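Local coordinates for diaminopimelate decarboxylase (PDB 4XG1), which probably catalyses the pyridoxal-phosphate-dependent decarboxylation of meso-diaminopimelate to L-lysine, the last step of the diaminopimelate pathway to lysine, at residues K24-P29 and A391-D396; N309-P314 and L368-T373; A315-W320 and S378-N383; S386-A391 and K410-G415. All blocks are in the same frame, centred on the assembly; numbering follows the deposited sequence.

Contact 1: residues K24-P29 and A391-D396; sequences KKTGTP and AEILVD
Thr-26, at the end of helix 19-26, faces Ala-391 and Ile-393 of strand 391-396, and its two branches divide the work. The methyl meets the isoleucine tip to tip, CG2 of Thr-26 lying 3.5 Å from CD1 of Ile-393. The hydroxyl points at the alanine, with OG1 of Thr-26 3.4 Å from CB of Ala-391, a van der Waals approach and not a polar bond. This split follows from the threonine torsion: OG1 stands opposite the backbone N (chi1 -165°), leaving CG2 between N and the carbonyl carbon. Ile-393 answers with an extended CG1-CD1 arm (chi2 167°) that carries CD1 across to the threonine, 3.8 Å from CB of Thr-26. Ala-391 and Ile-393 alternate with Glu-392, whose CB lies on the other face of the strand, so the same face serves both contacts. Past Thr-26 the helix breaks at Gly-27, which has positive phi, and the chain reaches Pro-29 through a cis peptide bond. There O of Pro-29 comes within 3.8 Å of N of Ala-391, too far for a bond. Arg-406 hydrogen-bonds to both Thr-26 O and Pro-29 O, bridging the helix end and the proline. The C-terminal end of helix 19-26 thus meets strand 391-396, which lies in the mixed sheet between parallel strand 30-34 and antiparallel strand 399-404.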
# COMPACT_ATOMS: atom_id res chain seq x y z
N LYS B 24 20.25 -1.64 -16.64
CA LYS B 24 21.64 -2.00 -16.37
C LYS B 24 22.25 -0.91 -15.53
O LYS B 24 22.97 -1.22 -14.59
CB LYS B 24 22.48 -2.19 -17.65
N LYS B 25 21.94 0.36 -15.83
CA LYS B 25 22.46 1.46 -15.04
C LYS B 25 21.79 1.46 -13.65
O LYS B 25 22.47 1.49 -12.63
CB LYS B 25 22.35 2.84 -15.76
CG LYS B 25 21.03 3.62 -15.62
CD LYS B 25 21.10 5.05 -16.15
CE LYS B 25 19.69 5.61 -16.41
NZ LYS B 25 19.71 7.06 -16.75
N THR B 26 20.46 1.44 -13.63
CA THR B 26 19.68 1.66 -12.42
C THR B 26 19.51 0.42 -11.54
O THR B 26 19.25 0.55 -10.37
CB THR B 26 18.28 2.19 -12.79
OG1 THR B 26 17.65 2.73 -11.62
CG2 THR B 26 17.42 1.08 -13.32
N GLY B 27 19.59 -0.76 -12.13
CA GLY B 27 19.21 -1.99 -11.45
C GLY B 27 17.69 -2.18 -11.37
O GLY B 27 16.90 -1.28 -11.67
N THR B 28 17.26 -3.33 -10.89
CA THR B 28 15.87 -3.61 -10.66
C THR B 28 15.60 -3.70 -9.16
O THR B 28 16.51 -4.00 -8.40
CB THR B 28 15.50 -4.96 -11.31
OG1 THR B 28 16.40 -5.98 -10.87
CG2 THR B 28 15.59 -4.83 -12.79
N PRO B 29 14.36 -3.52 -8.72
CA PRO B 29 13.22 -3.21 -9.59
C PRO B 29 13.21 -1.80 -10.02
O PRO B 29 13.81 -0.93 -9.34
CB PRO B 29 12.01 -3.45 -8.69
CG PRO B 29 12.55 -3.34 -7.31
CD PRO B 29 13.91 -3.94 -7.39
N ALA B 391 13.33 2.67 -8.16
CA ALA B 391 13.70 3.82 -8.96
C ALA B 391 12.65 3.98 -10.02
O ALA B 391 12.07 3.01 -10.44
CB ALA B 391 15.07 3.64 -9.59
N GLU B 392 12.42 5.21 -10.44
CA GLU B 392 11.53 5.49 -11.53
C GLU B 392 12.29 6.29 -12.56
O GLU B 392 12.97 7.26 -12.24
CB GLU B 392 10.32 6.28 -11.04
CG GLU B 392 9.37 5.49 -10.18
CD GLU B 392 8.34 6.35 -9.51
OE1 GLU B 392 8.47 6.59 -8.30
OE2 GLU B 392 7.38 6.80 -10.17
N ILE B 393 12.13 5.87 -13.82
CA ILE B 393 12.89 6.37 -14.94
C ILE B 393 11.98 6.81 -16.05
O ILE B 393 11.06 6.10 -16.44
CB ILE B 393 13.75 5.27 -15.51
CG1 ILE B 393 14.72 4.80 -14.44
CG2 ILE B 393 14.58 5.76 -16.71
CD1 ILE B 393 15.39 3.50 -14.81
N LEU B 394 12.27 7.98 -16.59
CA LEU B 394 11.50 8.53 -17.69
C LEU B 394 12.34 8.55 -18.95
O LEU B 394 13.40 9.19 -18.98
CB LEU B 394 11.06 9.96 -17.36
CG LEU B 394 10.08 10.58 -18.37
CD1 LEU B 394 8.88 9.69 -18.67
CD2 LEU B 394 9.59 11.90 -17.84
N VAL B 395 11.85 7.87 -19.98
CA VAL B 395 12.53 7.80 -21.24
C VAL B 395 11.98 8.80 -22.25
O VAL B 395 10.76 8.93 -22.43
CB VAL B 395 12.46 6.43 -21.86
CG1 VAL B 395 13.11 6.45 -23.24
CG2 VAL B 395 13.18 5.43 -20.98
N ASP B 396 12.90 9.53 -22.89
CA ASP B 396 12.58 10.50 -23.92
C ASP B 396 13.46 10.24 -25.14
O ASP B 396 14.67 10.50 -25.13
CB ASP B 396 12.81 11.90 -23.41
CG ASP B 396 12.32 12.93 -24.37
OD1 ASP B 396 11.92 12.49 -25.50
OD2 ASP B 396 12.28 14.14 -23.99

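Contact 2: residues N309-P314 and L368-T373; sequences NDLIRP and LVIRST. With LLP ((2S)-2-amino-6-[[3-hydroxy-2-methyl-5-(phosphonooxymethyl)pyridin-4-yl]methylideneamino]hexanoic acid), chain T.
Leu-311 lays its CD2 methyl against both Ile-370 and Thr-373, and this is the tight part of the contact. CD2 of Leu-311 is 3.9 Å from CG2 of Ile-370, the two side chains sliding past each other in opposite directions. The threonine arrives differently, at about a right angle, and its CG2 meets both leucine methyls, 3.9 Å from CD2 and 4.0 Å from CD1 of Leu-311. With CG opposite the backbone N (chi1 177°), the methyls of Leu-311 are brought to Ile-370 and Thr-373. The looser side begins at Arg-313, whose side chain makes no contact with 368-373 and turns to the lysine-pyridoxal phosphate adduct LLP. Its chain bends at chi3 (53°) and presents the guanidinium edge to the carboxylate, whose carbon lies in the guanidinium plane. NE of Arg-313 gives a nearly straight bond to LLP O (2.7 Å, 169°), and NH2 of Arg-313 one to LLP OXT (2.8 Å), a two-pronged grip consistent with its predicted role in substrate binding. Leu-286 of strand 284-294 touches Leu-311, Ile-370 and Thr-373 alike, so the loop leading into helix 313-317 packs where strands 284-294 and 367-371 pair.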
# COMPACT_ATOMS: atom_id res chain seq x y z
N ASN B 309 4.95 -4.63 -2.39
CA ASN B 309 5.28 -3.25 -1.98
C ASN B 309 5.67 -2.36 -3.15
O ASN B 309 5.59 -1.14 -3.05
CB ASN B 309 6.40 -3.19 -0.97
CG ASN B 309 7.73 -3.45 -1.61
OD1 ASN B 309 7.96 -4.55 -2.14
ND2 ASN B 309 8.60 -2.45 -1.62
N ASP B 310 6.10 -2.96 -4.26
CA ASP B 310 6.39 -2.19 -5.48
C ASP B 310 5.12 -2.02 -6.31
O ASP B 310 4.86 -0.94 -6.86
CB ASP B 310 7.42 -2.92 -6.25
CG ASP B 310 8.69 -3.12 -5.49
OD1 ASP B 310 9.38 -2.10 -5.20
OD2 ASP B 310 9.08 -4.28 -5.30
N LEU B 311 4.31 -3.10 -6.36
CA LEU B 311 3.09 -3.12 -7.15
C LEU B 311 2.06 -3.93 -6.46
O LEU B 311 2.15 -5.18 -6.39
CB LEU B 311 3.34 -3.74 -8.53
CG LEU B 311 2.13 -3.89 -9.45
CD1 LEU B 311 1.64 -2.56 -9.96
CD2 LEU B 311 2.48 -4.75 -10.64
N ILE B 312 1.03 -3.26 -5.96
CA ILE B 312 0.05 -3.96 -5.11
C ILE B 312 -1.20 -4.45 -5.84
O ILE B 312 -2.02 -5.16 -5.28
CB ILE B 312 -0.32 -3.09 -3.90
CG1 ILE B 312 -0.86 -3.98 -2.77
CG2 ILE B 312 -1.36 -2.07 -4.29
CD1 ILE B 312 -0.93 -3.31 -1.42
N ARG B 313 -1.34 -4.07 -7.10
CA ARG B 313 -2.63 -4.25 -7.79
C ARG B 313 -3.03 -5.72 -7.86
O ARG B 313 -4.17 -6.06 -7.58
CB ARG B 313 -2.64 -3.60 -9.18
CG ARG B 313 -2.13 -2.17 -9.21
CD ARG B 313 -2.62 -1.35 -10.40
NE ARG B 313 -4.08 -1.40 -10.49
CZ ARG B 313 -4.80 -2.15 -11.33
NH1 ARG B 313 -4.21 -2.95 -12.21
NH2 ARG B 313 -6.12 -2.07 -11.30
N PRO B 314 -2.09 -6.61 -8.19
CA PRO B 314 -2.46 -8.01 -8.21
C PRO B 314 -2.90 -8.53 -6.85
O PRO B 314 -3.93 -9.20 -6.75
CB PRO B 314 -1.16 -8.70 -8.68
CG PRO B 314 -0.45 -7.66 -9.48
CD PRO B 314 -0.72 -6.40 -8.69
N LEU B 368 12.17 -9.60 -16.41
CA LEU B 368 10.78 -9.58 -16.87
C LEU B 368 10.19 -8.20 -16.75
O LEU B 368 10.63 -7.39 -15.96
CB LEU B 368 9.94 -10.53 -16.05
CG LEU B 368 10.31 -11.99 -16.16
CD1 LEU B 368 9.51 -12.83 -15.20
CD2 LEU B 368 10.03 -12.43 -17.58
N VAL B 369 9.21 -7.93 -17.58
CA VAL B 369 8.59 -6.62 -17.69
C VAL B 369 7.13 -6.85 -17.37
O VAL B 369 6.48 -7.71 -17.98
CB VAL B 369 8.76 -6.06 -19.10
CG1 VAL B 369 7.82 -4.91 -19.37
CG2 VAL B 369 10.19 -5.63 -19.33
N ILE B 370 6.61 -6.09 -16.42
CA ILE B 370 5.20 -6.14 -16.04
C ILE B 370 4.59 -4.95 -16.68
O ILE B 370 5.01 -3.81 -16.41
CB ILE B 370 5.05 -6.05 -14.52
CG1 ILE B 370 5.88 -7.16 -13.92
CG2 ILE B 370 3.61 -6.20 -14.09
CD1 ILE B 370 6.26 -6.89 -12.50
N ARG B 371 3.62 -5.19 -17.54
CA ARG B 371 3.05 -4.11 -18.30
C ARG B 371 1.91 -3.43 -17.56
O ARG B 371 1.34 -3.99 -16.64
CB ARG B 371 2.58 -4.60 -19.64
CG ARG B 371 3.73 -4.92 -20.58
CD ARG B 371 3.30 -5.12 -22.04
NE ARG B 371 2.13 -4.31 -22.40
CZ ARG B 371 2.14 -3.05 -22.84
NH1 ARG B 371 3.29 -2.39 -23.00
NH2 ARG B 371 0.97 -2.44 -23.09
N SER B 372 1.62 -2.20 -17.96
CA SER B 372 0.43 -1.50 -17.54
C SER B 372 0.49 -1.09 -16.10
O SER B 372 -0.50 -1.19 -15.36
CB SER B 372 -0.83 -2.35 -17.76
OG SER B 372 -0.80 -2.97 -19.03
N THR B 373 1.65 -0.63 -15.69
CA THR B 373 1.89 -0.32 -14.30
C THR B 373 2.15 1.17 -14.11
O THR B 373 2.64 1.59 -13.07
CB THR B 373 3.07 -1.11 -13.75
OG1 THR B 373 4.24 -0.78 -14.49
CG2 THR B 373 2.81 -2.57 -13.81
N1 LLP T . -11.60 11.52 -10.18
C2 LLP T . -11.95 11.05 -8.98
C2' LLP T . -12.82 11.90 -8.09
C3 LLP T . -11.44 9.73 -8.57
O3 LLP T . -11.79 9.20 -7.38
C4 LLP T . -10.59 8.97 -9.50
C4' LLP T . -10.05 7.60 -9.19
C5 LLP T . -10.27 9.59 -10.80
C6 LLP T . -10.79 10.85 -11.06
C5' LLP T . -9.40 8.93 -11.83
OP4 LLP T . -9.90 7.73 -12.27
P LLP T . -9.21 6.85 -13.42
OP1 LLP T . -7.75 6.80 -13.02
OP2 LLP T . -9.99 5.51 -13.50
OP3 LLP T . -9.55 7.50 -14.77
N LLP T . -6.21 1.98 -6.99
CA LLP T . -7.22 1.57 -8.04
CB LLP T . -7.73 2.77 -8.83
CG LLP T . -9.04 3.38 -8.36
CD LLP T . -8.96 4.88 -8.22
CE LLP T . -10.36 5.47 -7.96
NZ LLP T . -10.52 6.94 -7.99
C LLP T . -6.54 0.66 -9.03
O LLP T . -5.34 0.44 -8.98
OXT LLP T . -7.14 0.11 -9.95

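Contact 3: residues A315-W320 and S378-N383; sequences ALYSAW and STMSSN. With LLP ((2S)-2-amino-6-[[3-hydroxy-2-methyl-5-(phosphonooxymethyl)pyridin-4-yl]methylideneamino]hexanoic acid), chain T.
The hydroxyl of Tyr-317, which Met-380 touches across the contact, is gripped by two groups: N of LLP donates to OH of Tyr-317 at 2.7 Å, and Glu-349 of the second subunit bonds to the same oxygen. Met-380 closes in with its terminal methyl, CE lying 3.4 Å from OH of Tyr-317, while its sulfur stands at the edge of the ring, near the ring plane. A bend at chi3 (72°) brings CE round between the hydroxyl and Leu-316, whose CD2 it meets at 3.9 Å, the leucine and methionine side chains crossing at about a right angle. SD of Met-380 also comes 3.5 Å from LLP N, so the amino end of the adduct lies beside both side chains. The tyrosine ring is held between opposite neighbours: CG of Leu-316 sits over the centre of one face, 3.8 Å above it, and OXT of LLP lies over the other. Behind Met-380 the chain is fixed by a doubly used carbonyl, for O of Ser-378 accepts from Ser-381 N (3.0 Å) and from Ser-381 OG (2.7 Å), tying the short 3-10 turn. The contact thus forms one wall of the active site at the dimer interface, and Tyr-317 is a predicted substrate-binding residue. Tyr-384 of the second subunit packs on Met-380, and Ala-315 of that subunit on Leu-316. Here the end of helix 313-317 meets the 3-10 segment 378-380, in the connection that leads from strand 367-371 to strand 391-396.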
# COMPACT_ATOMS: atom_id res chain seq x y z
N ALA B 315 -2.16 -8.23 -5.81
CA ALA B 315 -2.57 -8.67 -4.46
C ALA B 315 -3.84 -8.03 -3.96
O ALA B 315 -4.67 -8.66 -3.35
CB ALA B 315 -1.47 -8.36 -3.47
N LEU B 316 -4.04 -6.77 -4.25
CA LEU B 316 -5.15 -6.06 -3.65
C LEU B 316 -6.45 -6.26 -4.44
O LEU B 316 -7.53 -6.26 -3.85
CB LEU B 316 -4.85 -4.58 -3.51
CG LEU B 316 -5.99 -3.75 -2.92
CD1 LEU B 316 -6.40 -4.26 -1.54
CD2 LEU B 316 -5.54 -2.29 -2.83
N TYR B 317 -6.34 -6.39 -5.76
CA TYR B 317 -7.52 -6.46 -6.60
C TYR B 317 -7.61 -7.74 -7.43
O TYR B 317 -8.51 -7.86 -8.22
CB TYR B 317 -7.52 -5.30 -7.56
CG TYR B 317 -7.29 -3.93 -6.95
CD1 TYR B 317 -8.27 -3.31 -6.21
CD2 TYR B 317 -6.14 -3.23 -7.21
CE1 TYR B 317 -8.06 -2.05 -5.72
CE2 TYR B 317 -5.94 -1.96 -6.70
CZ TYR B 317 -6.90 -1.38 -5.98
OH TYR B 317 -6.65 -0.14 -5.45
N SER B 318 -6.65 -8.64 -7.30
CA SER B 318 -6.46 -9.72 -8.31
C SER B 318 -6.37 -9.16 -9.71
O SER B 318 -6.91 -9.73 -10.65
CB SER B 318 -7.61 -10.75 -8.29
OG SER B 318 -7.81 -11.25 -6.96
N ALA B 319 -5.70 -8.03 -9.86
CA ALA B 319 -5.55 -7.48 -11.17
C ALA B 319 -4.67 -8.38 -11.97
O ALA B 319 -3.72 -8.99 -11.44
CB ALA B 319 -4.95 -6.08 -11.10
N TRP B 320 -4.98 -8.47 -13.26
CA TRP B 320 -4.18 -9.22 -14.22
C TRP B 320 -3.33 -8.23 -14.95
O TRP B 320 -3.82 -7.32 -15.54
CB TRP B 320 -5.06 -10.00 -15.19
CG TRP B 320 -4.31 -11.11 -15.96
CD1 TRP B 320 -4.22 -12.44 -15.59
CD2 TRP B 320 -3.53 -10.96 -17.14
NE1 TRP B 320 -3.42 -13.11 -16.49
CE2 TRP B 320 -2.99 -12.24 -17.45
CE3 TRP B 320 -3.24 -9.88 -17.97
CZ2 TRP B 320 -2.17 -12.47 -18.56
CZ3 TRP B 320 -2.43 -10.10 -19.10
CH2 TRP B 320 -1.91 -11.41 -19.38
N SER B 378 3.47 2.94 -8.60
CA SER B 378 4.30 3.54 -7.59
C SER B 378 3.50 4.31 -6.58
O SER B 378 3.92 4.40 -5.44
CB SER B 378 5.30 4.49 -8.19
OG SER B 378 4.59 5.46 -8.89
N THR B 379 2.35 4.85 -6.96
CA THR B 379 1.56 5.61 -6.00
C THR B 379 1.04 4.79 -4.85
O THR B 379 0.75 5.33 -3.79
CB THR B 379 0.37 6.38 -6.62
OG1 THR B 379 -0.50 5.52 -7.35
CG2 THR B 379 0.88 7.45 -7.48
N MET B 380 0.90 3.49 -5.06
CA MET B 380 0.43 2.63 -4.00
C MET B 380 1.58 1.86 -3.37
O MET B 380 1.31 0.96 -2.57
CB MET B 380 -0.64 1.66 -4.49
CG MET B 380 -1.76 2.35 -5.22
SD MET B 380 -3.16 1.27 -5.50
CE MET B 380 -3.86 1.10 -3.87
N SER B 381 2.83 2.19 -3.69
CA SER B 381 3.95 1.44 -3.18
C SER B 381 4.29 1.78 -1.78
O SER B 381 3.98 2.87 -1.28
CB SER B 381 5.18 1.65 -4.01
OG SER B 381 5.60 3.00 -3.88
N SER B 382 4.92 0.83 -1.11
CA SER B 382 5.25 0.96 0.30
C SER B 382 6.62 0.39 0.56
O SER B 382 7.29 -0.01 -0.38
CB SER B 382 4.25 0.22 1.16
OG SER B 382 4.46 -1.19 1.09
N ASN B 383 7.00 0.36 1.83
CA ASN B 383 8.27 -0.19 2.28
C ASN B 383 8.14 -1.51 3.05
O ASN B 383 9.03 -1.87 3.77
CB ASN B 383 8.98 0.81 3.18
CG ASN B 383 9.32 2.08 2.47
OD1 ASN B 383 8.81 3.14 2.81
ND2 ASN B 383 10.21 2.00 1.45
N1 LLP T . -11.60 11.52 -10.18
C2 LLP T . -11.95 11.05 -8.98
C2' LLP T . -12.82 11.90 -8.09
C3 LLP T . -11.44 9.73 -8.57
O3 LLP T . -11.79 9.20 -7.38
C4 LLP T . -10.59 8.97 -9.50
C4' LLP T . -10.05 7.60 -9.19
C5 LLP T . -10.27 9.59 -10.80
C6 LLP T . -10.79 10.85 -11.06
C5' LLP T . -9.40 8.93 -11.83
OP4 LLP T . -9.90 7.73 -12.27
P LLP T . -9.21 6.85 -13.42
OP1 LLP T . -7.75 6.80 -13.02
OP2 LLP T . -9.99 5.51 -13.50
OP3 LLP T . -9.55 7.50 -14.77
N LLP T . -6.21 1.98 -6.99
CA LLP T . -7.22 1.57 -8.04
CB LLP T . -7.73 2.77 -8.83
CG LLP T . -9.04 3.38 -8.36
CD LLP T . -8.96 4.88 -8.22
CE LLP T . -10.36 5.47 -7.96
NZ LLP T . -10.52 6.94 -7.99
C LLP T . -6.54 0.66 -9.03
O LLP T . -5.34 0.44 -8.98
OXT LLP T . -7.14 0.11 -9.95

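Contact 4: residues S386-A391 and K410-G415; sequences SRCRAA and KDLWRG
The type I beta turn from Asp-411 to Arg-414, in the C-terminal tail beyond strand 399-404, sets Leu-412 against Ser-386 and the backbone that follows. The leucine does nearly all the touching on its side, and its two methyls part over successive peptide groups. CD1 of Leu-412 lies 3.5 Å from O of Ser-386 and 4.0 Å from its CB, whereas CD2 of Leu-412 rests 3.8 Å from O of Arg-387. Cys-388 adds a looser apolar approach, SG to CD1 of Leu-412 at 4.4 Å. With CG opposite the carbonyl carbon (chi1 -70°), Leu-412 reaches out of the turn toward this loop. No hydrogen bond joins the two segments, but the carbonyl of Arg-387 that CD2 approaches has a polar partner in Asn-383 ND2, and Asn-383 itself touches Leu-412. The side chain of Arg-387 starts off away from the turn, and its polar end is held by Asn-309 and Asp-310. Within 410-415, the indole of Trp-413 has Lys-410 CA 3.6 Å above one face, offset toward the rim, while the closing bond of the turn, Arg-414 N to Asp-411 O at 3.4 Å, is weak. The second subunit presses on the same place: its Arg-404 bonds to Leu-412 O, its Asp-411 forms a salt bridge with Arg-414, and its Gly-85 packs on Leu-412. The contact joins the loop running into strand 391-396 to the tail that follows that strand's antiparallel partner, strand 399-404, and both lie against the second subunit.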
# COMPACT_ATOMS: atom_id res chain seq x y z
N SER B 386 10.70 -3.72 4.88
CA SER B 386 11.81 -2.81 4.86
C SER B 386 12.56 -2.90 3.56
O SER B 386 13.78 -2.95 3.54
CB SER B 386 12.74 -3.03 6.06
OG SER B 386 12.09 -2.64 7.27
N ARG B 387 11.79 -2.90 2.47
CA ARG B 387 12.32 -2.85 1.12
C ARG B 387 12.30 -1.40 0.68
O ARG B 387 11.37 -0.68 0.98
CB ARG B 387 11.45 -3.68 0.18
CG ARG B 387 11.55 -5.15 0.49
CD ARG B 387 10.49 -5.98 -0.20
NE ARG B 387 10.42 -5.70 -1.63
CZ ARG B 387 11.24 -6.15 -2.56
NH1 ARG B 387 12.24 -6.94 -2.22
NH2 ARG B 387 11.07 -5.76 -3.82
N CYS B 388 13.33 -0.98 -0.01
CA CYS B 388 13.42 0.37 -0.55
C CYS B 388 12.54 0.52 -1.78
O CYS B 388 12.49 -0.36 -2.60
CB CYS B 388 14.86 0.66 -0.96
SG CYS B 388 15.92 0.77 0.48
N ARG B 389 11.89 1.65 -1.90
CA ARG B 389 11.09 1.90 -3.06
C ARG B 389 11.96 2.00 -4.32
O ARG B 389 13.08 2.51 -4.29
CB ARG B 389 10.18 3.15 -2.93
CG ARG B 389 8.90 2.78 -2.23
CD ARG B 389 7.86 3.88 -2.19
NE ARG B 389 8.09 4.78 -1.07
CZ ARG B 389 7.15 5.37 -0.34
NH1 ARG B 389 7.54 6.15 0.63
NH2 ARG B 389 5.85 5.17 -0.55
N ALA B 390 11.37 1.52 -5.40
CA ALA B 390 11.99 1.41 -6.68
C ALA B 390 12.36 2.73 -7.28
O ALA B 390 11.80 3.77 -6.96
CB ALA B 390 11.04 0.70 -7.63
N ALA B 391 13.33 2.67 -8.16
CA ALA B 391 13.70 3.82 -8.96
C ALA B 391 12.65 3.98 -10.02
O ALA B 391 12.07 3.01 -10.44
CB ALA B 391 15.07 3.64 -9.59
N LYS B 410 19.12 3.78 4.67
CA LYS B 410 19.07 4.74 5.78
C LYS B 410 17.86 5.69 5.72
O LYS B 410 17.51 6.31 6.73
CB LYS B 410 20.37 5.51 5.91
CG LYS B 410 20.67 6.46 4.75
CD LYS B 410 22.05 7.05 4.73
CE LYS B 410 23.08 5.97 4.48
NZ LYS B 410 23.47 6.02 3.05
N ASP B 411 17.17 5.77 4.60
CA ASP B 411 15.90 6.49 4.55
C ASP B 411 14.78 5.74 5.23
O ASP B 411 13.74 6.34 5.53
CB ASP B 411 15.47 6.78 3.09
CG ASP B 411 16.48 7.67 2.33
OD1 ASP B 411 17.11 8.54 3.01
OD2 ASP B 411 16.57 7.52 1.04
N LEU B 412 14.93 4.42 5.41
CA LEU B 412 13.81 3.62 5.90
C LEU B 412 13.36 4.06 7.29
O LEU B 412 12.18 4.11 7.55
CB LEU B 412 14.14 2.15 5.91
CG LEU B 412 14.29 1.46 4.54
CD1 LEU B 412 14.92 0.10 4.71
CD2 LEU B 412 12.98 1.31 3.83
N TRP B 413 14.31 4.39 8.16
CA TRP B 413 14.00 4.71 9.54
C TRP B 413 14.19 6.21 9.82
O TRP B 413 14.32 6.61 10.96
CB TRP B 413 14.85 3.87 10.48
CG TRP B 413 16.27 4.00 10.24
CD1 TRP B 413 17.06 5.05 10.58
CD2 TRP B 413 17.13 3.06 9.54
NE1 TRP B 413 18.34 4.84 10.15
CE2 TRP B 413 18.42 3.62 9.51
CE3 TRP B 413 16.92 1.82 8.95
CZ2 TRP B 413 19.51 2.98 8.92
CZ3 TRP B 413 18.00 1.18 8.36
CH2 TRP B 413 19.29 1.76 8.35
N ARG B 414 14.20 7.04 8.79
CA ARG B 414 14.21 8.48 8.95
C ARG B 414 13.10 8.96 9.88
O ARG B 414 11.98 8.59 9.76
CB ARG B 414 14.09 9.20 7.62
CG ARG B 414 15.39 9.29 6.85
CD ARG B 414 15.53 10.50 5.95
NE ARG B 414 14.30 10.86 5.33
CZ ARG B 414 13.72 12.05 5.32
NH1 ARG B 414 14.21 13.10 5.92
NH2 ARG B 414 12.60 12.14 4.70
N GLY B 415 13.48 9.73 10.85
CA GLY B 415 12.57 10.23 11.87
C GLY B 415 12.18 9.27 12.98
O GLY B 415 11.29 9.60 13.77

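In the fold
Contacts 2 and 3 lie close together, centres about 7 Å apart; they share helix 313-317 and LLP, and their segments alternate along the chain. Both are nested in the long loop closed by contact 1, whose centre is about 15 Å from that of contact 2 and which reaches the same mixed sheet. Contact 4 shares Ala-391 with contact 1 and comes after contacts 2 and 3; Arg-387 links it to contact 2, and a weak hydrogen bond from Arg-389 to Ser-381 O links it to contact 3. Together they run through the sheet domain beside the TIM barrel, from its strands to the LLP pocket and the dimer interface, consistent with an active site built from both subunits.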